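Local structure of conserved hypothetical protein (Streptococcus pneumoniae, 2GK4) at residues 4-15 and 84-95; 30-39 and 216-227. The protein is of unknown function but resembles the DNA/pantothenate metabolism flavoproteins, and probably takes part in pantothenate and coenzyme A metabolism. All coordinates share one frame; numbering follows the deposited sequence. Where two conformers were deposited one is given.

In the fold
Both interactions belong to one alpha-beta-alpha sandwich, and their centres lie about 13 Å apart. Interaction 1 joins strands 5-9 and 87-90 in the middle of the mixed sheet. Interaction 2 packs helix 30-41 against helix 216-228 on one side of that sheet. Along the chain the order is 4-15, 30-39, 84-95 and 216-227, so the segments of the two interactions alternate. They also touch: I89 CD1 meets I35 CG2 and I227 CD1, and V8 CG1 meets T36 OG1. The face of the sheet bearing V8 and I89 thus lies under the helix pair. The last helix, far off in sequence, is packed onto the N-terminal half of the fold.

Interaction 1. Residues 4-15 and 84-95; sequences MKILVTSGGTSE and DYQVLIHSMAVS
Strands 5-9 and 87-90 pair in parallel at the buried centre of the main sheet, and the contact runs on through the loops at their C-terminal ends. L7 gives both of its backbone bonds to strand 87-90: N donates to V87 O, and O accepts I89 N at 2.8 Å. At the start of the pair the side chain of Q86 takes a backbone role. It bends at chi2 (66°) and brings OE1 to K5 N at 2.7 Å, in the carbonyl plane and nearly straight (171°). L7 lies over one face of the Y85 ring through CD1, and its CB is 3.7 Å from Y85 CG. On the opposite face of the sheet I6 CD1 packs on V87 CB at 3.7 Å, the two side chains side by side. Strand 45-50 flanks 5-9 and strand 156-163 flanks 87-90, the central parallel order of a Rossmann-like sheet. At the C-terminal end of strand 5-9, T9 O accepts from both S91 N and S91 OG. The hydroxyl bond is the shorter, 2.6 Å, and lies in the carbonyl plane, while the amide comes from above it. S91 O also bonds a glycerol, probably from crystallisation. The loops stay zipped by A93 N to G11 O (2.8 Å) and T13 N to A93 O. The selenium of selenomethionine M92 packs on T13 CG2, and T13 OG1 shares a 2.6 Å hydrogen bond with S95 OG.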
loop_
_atom_site.group_PDB
_atom_site.type_symbol
_atom_site.label_atom_id
_atom_site.label_comp_id
_atom_site.label_asym_id
_atom_site.label_seq_id
_atom_site.Cartn_x
_atom_site.Cartn_y
_atom_site.Cartn_z
HETATM N N MSE A 4 13.317 -32.881 -0.627
HETATM C CA MSE A 4 13.457 -31.654 0.146
HETATM C C MSE A 4 12.423 -30.592 -0.244
HETATM O O MSE A 4 12.167 -30.345 -1.416
HETATM C CB MSE A 4 14.920 -31.197 0.264
HETATM C CG MSE A 4 15.468 -30.127 -0.634
HETATM SE SE MSE A 4 17.382 -29.881 -0.159
HETATM C CE MSE A 4 17.536 -30.826 1.459
ATOM N N LYS A 5 11.778 -30.047 0.778
ATOM C CA LYS A 5 10.664 -29.134 0.626
ATOM C C LYS A 5 11.228 -27.731 0.781
ATOM O O LYS A 5 12.066 -27.489 1.666
ATOM C CB LYS A 5 9.635 -29.391 1.721
ATOM C CG LYS A 5 8.931 -30.756 1.651
ATOM C CD LYS A 5 7.896 -30.844 2.762
ATOM C CE LYS A 5 7.169 -32.182 2.772
ATOM N NZ LYS A 5 6.167 -32.216 3.887
ATOM N N ILE A 6 10.789 -26.825 -0.085
ATOM C CA ILE A 6 11.353 -25.476 -0.127
ATOM C C ILE A 6 10.340 -24.430 0.339
ATOM O O ILE A 6 9.237 -24.357 -0.179
ATOM C CB ILE A 6 11.812 -25.101 -1.565
ATOM C CG1 ILE A 6 12.488 -26.292 -2.280
ATOM C CG2 ILE A 6 12.693 -23.854 -1.538
ATOM C CD1 ILE A 6 13.834 -26.660 -1.777
ATOM N N LEU A 7 10.748 -23.598 1.306
ATOM C CA LEU A 7 9.950 -22.483 1.753
ATOM C C LEU A 7 10.496 -21.223 1.087
ATOM O O LEU A 7 11.702 -20.978 1.069
ATOM C CB LEU A 7 10.056 -22.369 3.298
ATOM C CG LEU A 7 9.202 -21.340 4.058
ATOM C CD1 LEU A 7 7.691 -21.596 3.875
ATOM C CD2 LEU A 7 9.601 -21.425 5.524
ATOM N N VAL A 8 9.606 -20.443 0.488
ATOM C CA VAL A 8 10.012 -19.257 -0.234
ATOM C C VAL A 8 9.202 -18.094 0.274
ATOM O O VAL A 8 7.989 -18.240 0.563
ATOM C CB VAL A 8 9.831 -19.421 -1.799
ATOM C CG1 VAL A 8 10.236 -18.139 -2.523
ATOM C CG2 VAL A 8 10.596 -20.660 -2.360
ATOM N N THR A 9 9.839 -16.925 0.420
ATOM C CA THR A 9 9.062 -15.721 0.682
ATOM C C THR A 9 9.244 -14.730 -0.457
ATOM O O THR A 9 10.326 -14.652 -1.090
ATOM C CB THR A 9 9.426 -14.999 2.026
ATOM O OG1 THR A 9 10.715 -14.369 1.905
ATOM C CG2 THR A 9 9.452 -15.995 3.240
ATOM N N SER A 10 8.184 -13.990 -0.750
ATOM C CA SER A 10 8.305 -12.906 -1.717
ATOM C C SER A 10 7.335 -11.764 -1.438
ATOM O O SER A 10 6.373 -11.901 -0.675
ATOM C CB SER A 10 8.041 -13.444 -3.141
ATOM O OG SER A 10 6.638 -13.611 -3.329
ATOM N N GLY A 11 7.576 -10.629 -2.085
ATOM C CA GLY A 11 6.656 -9.513 -1.963
ATOM C C GLY A 11 7.176 -8.531 -0.929
ATOM O O GLY A 11 8.377 -8.316 -0.823
ATOM N N GLY A 12 6.269 -7.890 -0.204
ATOM C CA GLY A 12 6.689 -6.894 0.797
ATOM C C GLY A 12 5.586 -6.702 1.819
ATOM O O GLY A 12 4.385 -6.691 1.479
ATOM N N THR A 13 5.988 -6.500 3.066
ATOM C CA THR A 13 5.049 -6.350 4.172
ATOM C C THR A 13 4.410 -4.956 4.166
ATOM O O THR A 13 4.988 -3.984 3.644
ATOM C CB THR A 13 5.739 -6.560 5.550
ATOM O OG1 THR A 13 6.904 -5.714 5.675
ATOM C CG2 THR A 13 6.127 -8.047 5.753
ATOM N N SER A 14 3.186 -4.881 4.693
ATOM C CA SER A 14 2.431 -3.637 4.806
ATOM C C SER A 14 2.080 -3.464 6.276
ATOM O O SER A 14 1.535 -4.379 6.893
ATOM C CB SER A 14 1.124 -3.706 4.006
ATOM O OG SER A 14 1.330 -3.486 2.615
ATOM N N GLU A 15 2.385 -2.299 6.829
ATOM C CA GLU A 15 2.118 -2.043 8.247
ATOM C C GLU A 15 0.998 -0.986 8.354
ATOM O O GLU A 15 1.180 0.141 7.911
ATOM C CB GLU A 15 3.407 -1.553 8.919
ATOM C CG GLU A 15 4.615 -2.488 8.755
ATOM C CD GLU A 15 4.451 -3.819 9.466
ATOM O OE1 GLU A 15 3.996 -3.827 10.650
ATOM O OE2 GLU A 15 4.803 -4.850 8.841
ATOM N N ASP A 84 9.580 -27.391 9.225
ATOM C CA ASP A 84 9.015 -28.367 8.295
ATOM C C ASP A 84 9.652 -28.365 6.905
ATOM O O ASP A 84 9.324 -29.237 6.072
ATOM C CB ASP A 84 7.517 -28.121 8.140
ATOM C CG ASP A 84 6.724 -28.520 9.372
ATOM O OD1 ASP A 84 7.142 -29.444 10.123
ATOM O OD2 ASP A 84 5.675 -27.889 9.592
ATOM N N TYR A 85 10.531 -27.396 6.652
ATOM C CA TYR A 85 11.165 -27.214 5.321
ATOM C C TYR A 85 12.663 -27.394 5.425
ATOM O O TYR A 85 13.245 -27.187 6.488
ATOM C CB TYR A 85 10.762 -25.845 4.690
ATOM C CG TYR A 85 9.277 -25.884 4.347
ATOM C CD1 TYR A 85 8.315 -25.657 5.328
ATOM C CD2 TYR A 85 8.854 -26.244 3.069
ATOM C CE1 TYR A 85 6.950 -25.758 5.037
ATOM C CE2 TYR A 85 7.475 -26.367 2.766
ATOM C CZ TYR A 85 6.541 -26.119 3.755
ATOM O OH TYR A 85 5.182 -26.250 3.482
ATOM N N GLN A 86 13.287 -27.778 4.311
ATOM C CA GLN A 86 14.726 -28.052 4.284
ATOM C C GLN A 86 15.543 -26.877 3.699
ATOM O O GLN A 86 16.779 -26.780 3.868
ATOM C CB GLN A 86 14.998 -29.304 3.481
ATOM C CG GLN A 86 14.544 -30.606 4.169
ATOM C CD GLN A 86 13.039 -30.687 4.306
ATOM O OE1 GLN A 86 12.310 -30.654 3.309
ATOM N NE2 GLN A 86 12.561 -30.767 5.549
ATOM N N VAL A 87 14.839 -25.980 3.021
ATOM C CA VAL A 87 15.454 -24.774 2.467
ATOM C C VAL A 87 14.504 -23.612 2.658
ATOM O O VAL A 87 13.291 -23.774 2.496
ATOM C CB VAL A 87 15.726 -24.944 0.939
ATOM C CG1 VAL A 87 16.326 -23.635 0.334
ATOM C CG2 VAL A 87 16.616 -26.142 0.694
ATOM N N LEU A 88 15.065 -22.454 3.011
ATOM C CA LEU A 88 14.307 -21.173 3.020
ATOM C C LEU A 88 14.990 -20.182 2.056
ATOM O O LEU A 88 16.164 -19.861 2.208
ATOM C CB LEU A 88 14.226 -20.576 4.447
ATOM C CG LEU A 88 13.725 -19.125 4.517
ATOM C CD1 LEU A 88 12.285 -18.990 3.916
ATOM C CD2 LEU A 88 13.741 -18.639 5.961
ATOM N N ILE A 89 14.222 -19.693 1.084
ATOM C CA ILE A 89 14.673 -18.653 0.197
ATOM C C ILE A 89 13.892 -17.418 0.541
ATOM O O ILE A 89 12.723 -17.290 0.183
ATOM C CB ILE A 89 14.502 -19.032 -1.307
ATOM C CG1 ILE A 89 15.245 -20.311 -1.605
ATOM C CG2 ILE A 89 14.928 -17.850 -2.202
ATOM C CD1 ILE A 89 14.934 -20.880 -3.042
ATOM N N HIS A 90 14.541 -16.541 1.302
ATOM C CA HIS A 90 13.864 -15.375 1.837
ATOM C C HIS A 90 14.052 -14.165 0.928
ATOM O O HIS A 90 15.080 -13.461 1.009
ATOM C CB HIS A 90 14.352 -15.067 3.264
ATOM C CG HIS A 90 13.616 -13.923 3.885
ATOM N ND1 HIS A 90 14.249 -12.860 4.498
ATOM C CD2 HIS A 90 12.292 -13.651 3.922
ATOM C CE1 HIS A 90 13.335 -12.007 4.934
ATOM N NE2 HIS A 90 12.141 -12.462 4.585
ATOM N N SER A 91 13.078 -13.914 0.061
ATOM C CA SER A 91 13.187 -12.763 -0.820
ATOM C C SER A 91 12.209 -11.629 -0.551
ATOM O O SER A 91 12.277 -10.569 -1.215
ATOM C CB SER A 91 13.141 -13.207 -2.292
ATOM O OG SER A 91 11.814 -13.317 -2.756
HETATM N N MSE A 92 11.281 -11.832 0.380
HETATM C CA MSE A 92 10.315 -10.781 0.721
HETATM C C MSE A 92 11.059 -9.546 1.272
HETATM O O MSE A 92 12.053 -9.688 1.987
HETATM C CB MSE A 92 9.321 -11.298 1.780
HETATM C CG MSE A 92 8.218 -10.281 2.128
HETATM SE SE MSE A 92 7.104 -10.987 3.557
HETATM C CE MSE A 92 6.248 -12.466 2.543
ATOM N N ALA A 93 10.585 -8.351 0.929
ATOM C CA ALA A 93 11.080 -7.113 1.532
ATOM C C ALA A 93 10.325 -6.943 2.862
ATOM O O ALA A 93 9.095 -6.727 2.880
ATOM C CB ALA A 93 10.789 -5.929 0.614
ATOM N N VAL A 94 11.065 -6.991 3.960
ATOM C CA VAL A 94 10.434 -6.996 5.294
ATOM C C VAL A 94 10.603 -5.627 5.913
ATOM O O VAL A 94 11.724 -5.115 5.982
ATOM C CB VAL A 94 11.080 -8.096 6.185
ATOM C CG1 VAL A 94 10.504 -8.088 7.624
ATOM C CG2 VAL A 94 10.855 -9.450 5.540
ATOM N N SER A 95 9.496 -5.037 6.356
ATOM C CA SER A 95 9.522 -3.720 7.003
ATOM C C SER A 95 10.529 -3.686 8.143
ATOM O O SER A 95 10.580 -4.611 8.971
ATOM C CB SER A 95 8.128 -3.351 7.520
ATOM O OG SER A 95 7.243 -3.286 6.429
HETATM O O HOH W 1 8.048 -31.555 6.508
HETATM O O HOH W 2 10.115 -9.642 -2.949
#

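Interaction 2. Residues 30-39 and 216-227; sequences HLGKIITETL and KEEIAELLLEKI
Two helices on one side of the alpha-beta-alpha sandwich pack here, 30-39 against 216-227, with axes 8.9 Å apart and crossing at -45°. A220 marks the close approach. Its CB sits among I34 CG2, I35 CG1 and T38, and is only 3.3 Å from T38 OG1. That hydroxyl is already used inside its own helix. It donates to I34 O at 2.8 Å, from the opposite face of the carbonyl plane to T38 N. No hydrogen bond crosses between the helices, so the contact rests on packing. At one end I34 CD1 lies 3.7 Å above the plane of the H30 ring, toward its rim, and also meets K216 CB. The K216 chain lies almost perpendicular to the H30 side chain, with CE 3.7 Å from H30 ND1. L31 CD1 packs on I219 CG2. Further along, I35 CD1 meets L223 CD1 at 3.6 Å. At the other end L39 CD2 reaches I227 CD1 at 3.9 Å and L224 CD1. The L39 and L224 side chains run alongside each other, pointing opposite ways. Beneath the pair, L31 and I35 touch F160 of strand 156-163, L223 touches I158 of the same strand, and I219 touches A202 and L223 touches F204, both of strand 202-205.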
loop_
_atom_site.group_PDB
_atom_site.type_symbol
_atom_site.label_atom_id
_atom_site.label_comp_id
_atom_site.label_asym_id
_atom_site.label_seq_id
_atom_site.Cartn_x
_atom_site.Cartn_y
_atom_site.Cartn_z
ATOM N N HIS A 30 8.678 -10.067 -8.212
ATOM C CA HIS A 30 8.923 -10.745 -9.497
ATOM C C HIS A 30 10.002 -11.828 -9.414
ATOM O O HIS A 30 9.859 -12.907 -9.966
ATOM C CB HIS A 30 9.261 -9.742 -10.600
ATOM C CG HIS A 30 9.249 -10.326 -11.982
ATOM N ND1 HIS A 30 10.045 -9.840 -12.998
ATOM C CD2 HIS A 30 8.538 -11.352 -12.522
ATOM C CE1 HIS A 30 9.826 -10.534 -14.102
ATOM N NE2 HIS A 30 8.918 -11.457 -13.843
ATOM N N LEU A 31 11.097 -11.540 -8.732
ATOM C CA LEU A 31 12.167 -12.526 -8.653
ATOM C C LEU A 31 11.725 -13.764 -7.866
ATOM O O LEU A 31 11.957 -14.895 -8.308
ATOM C CB LEU A 31 13.396 -11.884 -8.073
ATOM C CG LEU A 31 14.635 -12.768 -7.964
ATOM C CD1 LEU A 31 15.067 -13.386 -9.302
ATOM C CD2 LEU A 31 15.740 -11.893 -7.389
ATOM N N GLY A 32 11.013 -13.546 -6.759
ATOM C CA GLY A 32 10.396 -14.635 -6.004
ATOM C C GLY A 32 9.519 -15.539 -6.857
ATOM O O GLY A 32 9.561 -16.770 -6.731
ATOM N N LYS A 33 8.720 -14.920 -7.725
ATOM C CA LYS A 33 7.860 -15.660 -8.639
ATOM C C LYS A 33 8.678 -16.550 -9.563
ATOM O O LYS A 33 8.362 -17.726 -9.718
ATOM C CB LYS A 33 6.980 -14.690 -9.449
ATOM C CG LYS A 33 6.155 -15.373 -10.560
ATOM C CD LYS A 33 5.307 -14.328 -11.257
ATOM C CE LYS A 33 4.396 -14.955 -12.268
ATOM N NZ LYS A 33 5.168 -15.291 -13.509
ATOM N N ILE A 34 9.751 -16.013 -10.148
ATOM C CA ILE A 34 10.560 -16.786 -11.114
ATOM C C ILE A 34 11.288 -17.923 -10.405
ATOM O O ILE A 34 11.356 -19.050 -10.916
ATOM C CB ILE A 34 11.570 -15.889 -11.873
ATOM C CG1 ILE A 34 10.824 -14.842 -12.735
ATOM C CG2 ILE A 34 12.473 -16.740 -12.796
ATOM C CD1 ILE A 34 11.767 -13.801 -13.367
ATOM N N ILE A 35 11.797 -17.653 -9.207
ATOM C CA ILE A 35 12.460 -18.702 -8.435
ATOM C C ILE A 35 11.488 -19.841 -8.149
ATOM O O ILE A 35 11.814 -21.017 -8.344
ATOM C CB ILE A 35 13.060 -18.115 -7.146
ATOM C CG1 ILE A 35 14.262 -17.224 -7.556
ATOM C CG2 ILE A 35 13.491 -19.246 -6.181
ATOM C CD1 ILE A 35 14.736 -16.284 -6.389
ATOM N N THR A 36 10.287 -19.474 -7.721
ATOM C CA THR A 36 9.263 -20.461 -7.387
ATOM C C THR A 36 8.903 -21.288 -8.620
ATOM O O THR A 36 8.865 -22.521 -8.527
ATOM C CB THR A 36 8.020 -19.794 -6.755
ATOM O OG1 THR A 36 8.409 -19.113 -5.543
ATOM C CG2 THR A 36 6.932 -20.849 -6.414
ATOM N N GLU A 37 8.615 -20.625 -9.746
ATOM C CA GLU A 37 8.345 -21.343 -11.021
ATOM C C GLU A 37 9.462 -22.310 -11.385
ATOM O O GLU A 37 9.214 -23.441 -11.789
ATOM C CB GLU A 37 8.186 -20.346 -12.161
ATOM C CG GLU A 37 6.949 -19.501 -12.017
ATOM C CD GLU A 37 6.908 -18.340 -13.002
ATOM O OE1 GLU A 37 7.953 -17.958 -13.611
ATOM O OE2 GLU A 37 5.814 -17.778 -13.143
ATOM N N THR A 38 10.700 -21.849 -11.226
ATOM C CA THR A 38 11.865 -22.669 -11.544
ATOM C C THR A 38 11.896 -23.919 -10.693
ATOM O O THR A 38 12.109 -25.034 -11.222
ATOM C CB THR A 38 13.172 -21.867 -11.436
ATOM O OG1 THR A 38 13.094 -20.769 -12.352
ATOM C CG2 THR A 38 14.383 -22.727 -11.805
ATOM N N LEU A 39 11.646 -23.758 -9.389
ATOM C CA LEU A 39 11.665 -24.920 -8.482
ATOM C C LEU A 39 10.520 -25.887 -8.781
ATOM O O LEU A 39 10.711 -27.118 -8.833
ATOM C CB LEU A 39 11.625 -24.449 -7.019
ATOM C CG LEU A 39 12.859 -23.616 -6.653
ATOM C CD1 LEU A 39 12.590 -22.870 -5.363
ATOM C CD2 LEU A 39 14.108 -24.493 -6.550
ATOM N N LYS A 216 17.620 -12.385 -14.032
ATOM C CA LYS A 216 16.718 -13.063 -13.121
ATOM C C LYS A 216 16.663 -14.541 -13.404
ATOM O O LYS A 216 16.625 -15.336 -12.487
ATOM C CB LYS A 216 15.299 -12.479 -13.251
ATOM C CG LYS A 216 15.140 -11.130 -12.545
ATOM C CD LYS A 216 13.729 -10.497 -12.786
ATOM C CE LYS A 216 13.513 -9.301 -11.865
ATOM N NZ LYS A 216 14.550 -8.206 -12.114
ATOM N N GLU A 217 16.645 -14.905 -14.683
ATOM C CA GLU A 217 16.607 -16.317 -15.056
ATOM C C GLU A 217 17.883 -17.008 -14.567
ATOM O O GLU A 217 17.827 -18.123 -14.035
ATOM C CB GLU A 217 16.425 -16.463 -16.572
ATOM C CG GLU A 217 15.055 -15.953 -17.080
ATOM C CD GLU A 217 14.885 -14.419 -17.031
ATOM O OE1 GLU A 217 15.871 -13.661 -17.226
ATOM O OE2 GLU A 217 13.740 -13.972 -16.809
ATOM N N GLU A 218 19.022 -16.326 -14.705
ATOM C CA GLU A 218 20.298 -16.883 -14.242
ATOM C C GLU A 218 20.306 -17.025 -12.729
ATOM O O GLU A 218 20.879 -17.998 -12.208
ATOM C CB GLU A 218 21.479 -16.010 -14.666
ATOM C CG GLU A 218 22.117 -16.409 -15.996
ATOM C CD GLU A 218 23.154 -15.393 -16.502
ATOM O OE1 GLU A 218 23.895 -14.789 -15.684
ATOM O OE2 GLU A 218 23.231 -15.209 -17.741
ATOM N N ILE A 219 19.690 -16.060 -12.029
ATOM C CA ILE A 219 19.545 -16.158 -10.561
ATOM C C ILE A 219 18.806 -17.443 -10.207
ATOM O O ILE A 219 19.291 -18.261 -9.398
ATOM C CB ILE A 219 18.841 -14.905 -9.932
ATOM C CG1 ILE A 219 19.704 -13.653 -10.133
ATOM C CG2 ILE A 219 18.544 -15.121 -8.422
ATOM C CD1 ILE A 219 18.955 -12.293 -9.855
ATOM N N ALA A 220 17.630 -17.616 -10.825
ATOM C CA ALA A 220 16.826 -18.824 -10.586
ATOM C C ALA A 220 17.542 -20.135 -10.905
ATOM O O ALA A 220 17.477 -21.083 -10.099
ATOM C CB ALA A 220 15.437 -18.735 -11.289
ATOM N N GLU A 221 18.242 -20.157 -12.037
ATOM C CA GLU A 221 18.924 -21.347 -12.518
ATOM C C GLU A 221 20.059 -21.769 -11.576
ATOM O O GLU A 221 20.204 -22.943 -11.239
ATOM C CB GLU A 221 19.400 -21.121 -13.972
ATOM C CG GLU A 221 18.216 -20.931 -14.952
ATOM C CD GLU A 221 18.584 -20.363 -16.330
ATOM O OE1 GLU A 221 19.706 -19.850 -16.514
ATOM O OE2 GLU A 221 17.727 -20.440 -17.245
ATOM N N LEU A 222 20.838 -20.788 -11.126
ATOM C CA LEU A 222 21.928 -21.008 -10.184
ATOM C C LEU A 222 21.402 -21.455 -8.814
ATOM O O LEU A 222 21.940 -22.390 -8.200
ATOM C CB LEU A 222 22.826 -19.765 -10.073
ATOM C CG LEU A 222 24.076 -19.948 -9.188
ATOM C CD1 LEU A 222 24.903 -21.146 -9.622
ATOM C CD2 LEU A 222 24.933 -18.680 -9.179
ATOM N N LEU A 223 20.345 -20.817 -8.320
ATOM C CA LEU A 223 19.740 -21.289 -7.085
ATOM C C LEU A 223 19.296 -22.724 -7.259
ATOM O O LEU A 223 19.488 -23.523 -6.354
ATOM C CB LEU A 223 18.531 -20.451 -6.680
ATOM C CG LEU A 223 18.825 -19.271 -5.773
ATOM C CD1 LEU A 223 17.586 -18.344 -5.754
ATOM C CD2 LEU A 223 19.175 -19.751 -4.361
ATOM N N LEU A 224 18.715 -23.060 -8.416
ATOM C CA LEU A 224 18.311 -24.460 -8.643
ATOM C C LEU A 224 19.508 -25.405 -8.510
ATOM O O LEU A 224 19.429 -26.435 -7.821
ATOM C CB LEU A 224 17.558 -24.633 -9.978
ATOM C CG LEU A 224 17.172 -26.092 -10.351
ATOM C CD1 LEU A 224 16.214 -26.692 -9.336
ATOM C CD2 LEU A 224 16.535 -26.141 -11.763
ATOM N N GLU A 225 20.618 -25.033 -9.142
ATOM C CA GLU A 225 21.852 -25.806 -9.080
ATOM C C GLU A 225 22.358 -25.973 -7.642
ATOM O O GLU A 225 22.769 -27.062 -7.237
ATOM C CB GLU A 225 22.917 -25.133 -9.961
ATOM C CG GLU A 225 24.259 -25.849 -10.013
ATOM C CD GLU A 225 25.342 -24.979 -10.628
ATOM O OE1 GLU A 225 25.187 -24.622 -11.809
ATOM O OE2 GLU A 225 26.338 -24.662 -9.935
ATOM N N LYS A 226 22.326 -24.890 -6.870
ATOM C CA LYS A 226 22.824 -24.916 -5.503
ATOM C C LYS A 226 21.938 -25.776 -4.622
ATOM O O LYS A 226 22.427 -26.520 -3.749
ATOM C CB LYS A 226 22.957 -23.493 -4.968
ATOM C CG LYS A 226 24.129 -22.754 -5.623
ATOM C CD LYS A 226 24.306 -21.375 -5.044
ATOM C CE LYS A 226 25.306 -21.380 -3.899
ATOM N NZ LYS A 226 26.657 -21.893 -4.310
ATOM N N ILE A 227 20.631 -25.700 -4.859
ATOM C CA ILE A 227 19.708 -26.521 -4.099
ATOM C C ILE A 227 19.841 -27.996 -4.485
ATOM O O ILE A 227 19.816 -28.868 -3.608
ATOM C CB ILE A 227 18.245 -26.016 -4.232
ATOM C CG1 ILE A 227 18.101 -24.721 -3.430
ATOM C CG2 ILE A 227 17.257 -27.056 -3.707
ATOM C CD1 ILE A 227 16.861 -23.963 -3.777
#